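Local coordinates for interferon (Danio rerio, PDB 3PIV), which probably acts as a secreted antiviral cytokine of the type I interferon family, signalling by binding to cell-surface cytokine receptors, at residues I12-T15 and E16-L20; E83-L86 and N87-R91. All coordinates share one frame; numbering follows the deposited sequence.

Interaction 1: I12-T15 and E16-L20; sequences IITT and ESLNL
Ser17 reaches back to Ile13 and Thr14 within helix 10-23, the first helix of this helical type I interferon, and the exchange illustrates how side chains one turn apart add to plain alpha-helical bonding. Four successive i to i+4 backbone bonds form the frame: the amides of Glu16, Ser17, Leu18 and Asn19 donate to the carbonyls of Ile12, Ile13, Thr14 and Thr15, the first at 3.0 Å between Glu16 N and Ile12 O and nearly straight at 169°.

The hydroxyl contacts come next. Because chi1 of Ser17 is 70°, its OG sits between its own N and carbonyl carbon and folds back over the preceding turn. Ser17 OG lies 2.8 Å from Ile13 O and 3.2 Å from Thr14 O, and which of them takes its one proton is not settled. Thr14 and Thr15 place OG1 beside their own N instead, where Thr14 bonds to Asp152 of helix 134-158 and Thr15 to the carbonyl of Arg11.

Van der Waals contacts run alongside. The same torsion that sends OG1 of Thr14 to Asp152 carries its methyl CG2 forward to Leu18 CD1, 3.6 Å away, the two side chains pointing the same way. Ile12 and Glu16 also lie side by side. Glu16 runs extended beyond CG, and the branch methyl CG2 of Ile12 lies beside its carboxylate, 3.9 Å from Glu16 CD.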
loop_
_atom_site.group_PDB
_atom_site.type_symbol
_atom_site.label_atom_id
_atom_site.label_comp_id
_atom_site.label_asym_id
_atom_site.label_seq_id
_atom_site.Cartn_x
_atom_site.Cartn_y
_atom_site.Cartn_z
ATOM N N ILE A 12 -9.117 6.063 10.227
ATOM C CA ILE A 12 -10.305 5.953 9.386
ATOM C C ILE A 12 -10.002 5.356 8.002
ATOM O O ILE A 12 -10.753 4.518 7.500
ATOM C CB ILE A 12 -10.969 7.324 9.198
ATOM C CG1 ILE A 12 -11.432 7.868 10.548
ATOM C CG2 ILE A 12 -12.098 7.237 8.189
ATOM C CD1 ILE A 12 -12.212 6.882 11.354
ATOM N N ILE A 13 -8.909 5.802 7.390
ATOM C CA ILE A 13 -8.482 5.281 6.091
ATOM C C ILE A 13 -8.140 3.822 6.251
ATOM O O ILE A 13 -8.501 2.984 5.420
ATOM C CB ILE A 13 -7.216 6.003 5.575
ATOM C CG1 ILE A 13 -7.502 7.479 5.301
ATOM C CG2 ILE A 13 -6.689 5.326 4.323
ATOM C CD1 ILE A 13 -8.873 7.752 4.711
ATOM N N THR A 14 -7.430 3.528 7.334
ATOM C CA THR A 14 -7.019 2.168 7.641
ATOM C C THR A 14 -8.210 1.231 7.772
ATOM O O THR A 14 -8.252 0.176 7.153
ATOM C CB THR A 14 -6.203 2.118 8.944
ATOM O OG1 THR A 14 -5.004 2.899 8.797
ATOM C CG2 THR A 14 -5.859 0.689 9.290
ATOM N N THR A 15 -9.169 1.616 8.602
ATOM C CA THR A 15 -10.359 0.812 8.836
ATOM C C THR A 15 -11.189 0.598 7.563
ATOM O O THR A 15 -11.503 -0.537 7.194
ATOM C CB THR A 15 -11.257 1.481 9.890
ATOM O OG1 THR A 15 -10.577 1.501 11.152
ATOM C CG2 THR A 15 -12.558 0.719 10.024
ATOM N N GLU A 16 -11.550 1.688 6.900
ATOM C CA GLU A 16 -12.371 1.570 5.700
ATOM C C GLU A 16 -11.650 0.769 4.606
ATOM O O GLU A 16 -12.248 -0.103 3.979
ATOM C CB GLU A 16 -12.793 2.947 5.187
ATOM C CG GLU A 16 -13.612 3.742 6.180
ATOM C CD GLU A 16 -14.131 5.066 5.613
ATOM O OE1 GLU A 16 -13.534 5.601 4.649
ATOM O OE2 GLU A 16 -15.143 5.581 6.144
ATOM N N SER A 17 -10.360 1.029 4.402
ATOM C CA SER A 17 -9.627 0.337 3.329
ATOM C C SER A 17 -9.491 -1.160 3.601
ATOM O O SER A 17 -9.660 -1.980 2.693
ATOM C CB SER A 17 -8.254 0.983 3.057
ATOM O OG SER A 17 -7.344 0.766 4.124
ATOM N N LEU A 18 -9.187 -1.507 4.854
ATOM C CA LEU A 18 -9.119 -2.904 5.272
ATOM C C LEU A 18 -10.475 -3.573 5.160
ATOM O O LEU A 18 -10.572 -4.751 4.838
ATOM C CB LEU A 18 -8.596 -3.031 6.714
ATOM C CG LEU A 18 -7.085 -2.814 6.867
ATOM C CD1 LEU A 18 -6.699 -2.677 8.345
ATOM C CD2 LEU A 18 -6.311 -3.952 6.183
ATOM N N ASN A 19 -11.529 -2.810 5.428
ATOM C CA ASN A 19 -12.878 -3.292 5.169
ATOM C C ASN A 19 -13.148 -3.654 3.713
ATOM O O ASN A 19 -13.741 -4.696 3.428
ATOM C CB ASN A 19 -13.911 -2.289 5.651
ATOM C CG ASN A 19 -14.729 -2.833 6.783
ATOM O OD1 ASN A 19 -15.542 -3.744 6.589
ATOM N ND2 ASN A 19 -14.506 -2.305 7.989
ATOM N N LEU A 20 -12.726 -2.796 2.791
ATOM C CA LEU A 20 -12.957 -3.066 1.374
ATOM C C LEU A 20 -12.103 -4.242 0.940
ATOM O O LEU A 20 -12.554 -5.093 0.172
ATOM C CB LEU A 20 -12.632 -1.844 0.521
ATOM C CG LEU A 20 -13.468 -0.605 0.866
ATOM C CD1 LEU A 20 -12.799 0.660 0.364
ATOM C CD2 LEU A 20 -14.866 -0.740 0.304
#

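Interaction 2: E83-L86 and N87-R91; sequences EDFL and NILHR
In residues 83-91 of helix 79-101, rather more than two turns of the interferon bundle, Glu83, Asp84 and Asn87 form a polar side, and Phe85 and Leu89 a buried one. On the polar side the Glu83 chain, bent at chi2 (69°), brings its carboxylate to the amide of Asn87. The two planes stand almost perpendicular, 88° apart, and the bond from Asn87 ND2 to Glu83 OE2 is weak, 3.2 Å long and only 130° at the hydrogen. The other oxygen, OE1, forms a salt bridge with Arg69. A water bridges the same amide to Asp84, accepting from Asn87 ND2 and donating to Asp84 OD1, each at 2.6 Å, so ND2 is shared between a carboxylate and a water.

On the buried side Leu89 lays its methyl CD1 over one face of the Phe85 ring, a CH-pi contact 4.0 Å from the centroid; its closest ring atoms are CE1 and CZ. Backbone i to i+4 bonds join the turns, that of Ile88 N to Asp84 O being the shortest at 2.8 Å. Phe85 touches Leu21 of helix 10-23, Ile62 of helix 48-66 and Leu148 of helix 134-158, while Leu89 touches Ser17 of helix 10-23 and Leu59 of helix 48-66.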
loop_
_atom_site.group_PDB
_atom_site.type_symbol
_atom_site.label_atom_id
_atom_site.label_comp_id
_atom_site.label_asym_id
_atom_site.label_seq_id
_atom_site.Cartn_x
_atom_site.Cartn_y
_atom_site.Cartn_z
ATOM N N GLU A 83 -12.515 -0.801 -7.132
ATOM C CA GLU A 83 -12.484 0.611 -7.491
ATOM C C GLU A 83 -12.621 1.494 -6.241
ATOM O O GLU A 83 -11.938 2.506 -6.096
ATOM C CB GLU A 83 -13.579 0.923 -8.529
ATOM C CG GLU A 83 -13.752 2.415 -8.836
ATOM C CD GLU A 83 -12.576 3.021 -9.584
ATOM O OE1 GLU A 83 -11.665 2.280 -10.015
ATOM O OE2 GLU A 83 -12.552 4.256 -9.736
ATOM N N ASP A 84 -13.506 1.118 -5.334
ATOM C CA ASP A 84 -13.630 1.890 -4.101
ATOM C C ASP A 84 -12.319 1.894 -3.317
ATOM O O ASP A 84 -11.911 2.925 -2.762
ATOM C CB ASP A 84 -14.787 1.376 -3.245
ATOM C CG ASP A 84 -16.145 1.680 -3.867
ATOM O OD1 ASP A 84 -16.258 2.713 -4.558
ATOM O OD2 ASP A 84 -17.090 0.891 -3.666
ATOM N N PHE A 85 -11.657 0.739 -3.299
ATOM C CA PHE A 85 -10.403 0.574 -2.582
ATOM C C PHE A 85 -9.370 1.531 -3.148
ATOM O O PHE A 85 -8.671 2.231 -2.404
ATOM C CB PHE A 85 -9.922 -0.867 -2.717
ATOM C CG PHE A 85 -8.650 -1.159 -1.982
ATOM C CD1 PHE A 85 -7.454 -1.259 -2.661
ATOM C CD2 PHE A 85 -8.660 -1.360 -0.606
ATOM C CE1 PHE A 85 -6.267 -1.535 -1.977
ATOM C CE2 PHE A 85 -7.490 -1.640 0.081
ATOM C CZ PHE A 85 -6.289 -1.728 -0.606
ATOM N N LEU A 86 -9.283 1.555 -4.478
ATOM C CA LEU A 86 -8.368 2.437 -5.181
ATOM C C LEU A 86 -8.633 3.886 -4.816
ATOM O O LEU A 86 -7.706 4.668 -4.608
ATOM C CB LEU A 86 -8.550 2.296 -6.696
ATOM C CG LEU A 86 -8.253 0.948 -7.335
ATOM C CD1 LEU A 86 -8.400 1.056 -8.878
ATOM C CD2 LEU A 86 -6.853 0.512 -6.943
ATOM N N ASN A 87 -9.912 4.232 -4.768
ATOM C CA ASN A 87 -10.341 5.609 -4.564
ATOM C C ASN A 87 -10.081 6.095 -3.151
ATOM O O ASN A 87 -9.609 7.203 -2.943
ATOM C CB ASN A 87 -11.826 5.738 -4.904
ATOM C CG ASN A 87 -12.061 5.862 -6.393
ATOM O OD1 ASN A 87 -11.185 6.323 -7.133
ATOM N ND2 ASN A 87 -13.246 5.462 -6.845
ATOM N N ILE A 88 -10.390 5.260 -2.173
ATOM C CA ILE A 88 -10.152 5.644 -0.795
ATOM C C ILE A 88 -8.661 5.963 -0.620
ATOM O O ILE A 88 -8.281 7.002 -0.082
ATOM C CB ILE A 88 -10.673 4.562 0.187
ATOM C CG1 ILE A 88 -11.200 5.200 1.469
ATOM C CG2 ILE A 88 -9.611 3.533 0.514
ATOM C CD1 ILE A 88 -10.124 5.503 2.481
ATOM N N LEU A 89 -7.805 5.092 -1.125
ATOM C CA LEU A 89 -6.374 5.316 -0.974
ATOM C C LEU A 89 -5.873 6.495 -1.822
ATOM O O LEU A 89 -4.905 7.159 -1.453
ATOM C CB LEU A 89 -5.581 4.039 -1.286
ATOM C CG LEU A 89 -5.885 2.784 -0.444
ATOM C CD1 LEU A 89 -4.968 1.649 -0.879
ATOM C CD2 LEU A 89 -5.690 3.044 1.028
ATOM N N HIS A 90 -6.512 6.762 -2.960
ATOM C CA HIS A 90 -6.004 7.829 -3.824
ATOM C C HIS A 90 -6.288 9.183 -3.213
ATOM O O HIS A 90 -5.479 10.100 -3.306
ATOM C CB HIS A 90 -6.580 7.781 -5.249
ATOM C CG HIS A 90 -6.272 9.018 -6.040
ATOM N ND1 HIS A 90 -5.003 9.312 -6.496
ATOM C CD2 HIS A 90 -7.052 10.058 -6.416
ATOM C CE1 HIS A 90 -5.017 10.472 -7.129
ATOM N NE2 HIS A 90 -6.250 10.948 -7.094
ATOM N N ARG A 91 -7.461 9.311 -2.599
ATOM C CA ARG A 91 -7.827 10.563 -1.936
ATOM C C ARG A 91 -6.913 10.914 -0.757
ATOM O O ARG A 91 -6.505 12.055 -0.616
ATOM C CB ARG A 91 -9.274 10.515 -1.468
ATOM C CG ARG A 91 -10.280 10.324 -2.584
ATOM C CD ARG A 91 -11.663 10.094 -2.001
ATOM N NE ARG A 91 -12.519 9.348 -2.918
ATOM C CZ ARG A 91 -13.271 8.312 -2.560
ATOM N NH1 ARG A 91 -13.280 7.892 -1.292
ATOM N NH2 ARG A 91 -14.019 7.695 -3.470
HETATM O O HOH W 1 -15.454 4.951 -5.592
#

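Interactions 1 and 2 lie in series along the chain, on helices 10-23 and 79-101, with helices 37-44 and 48-66 between them in sequence, yet the fold brings their centres about 10 Å apart. The two helices pack directly. Methyl meets methyl where Ile13 CD1 touches Ile88 CD1 at 3.4 Å, Ser17 CB rests against Ile88 CG2, and Phe85 CE2 approaches Ser17 O at 3.4 Å. Leu148 of helix 134-158 touches Ser17, Leu18 and Phe85, adding a third helix to the junction. Thus the facing sides of two locally organised helices meet in the core of the four-helical cytokine fold of the type I interferons.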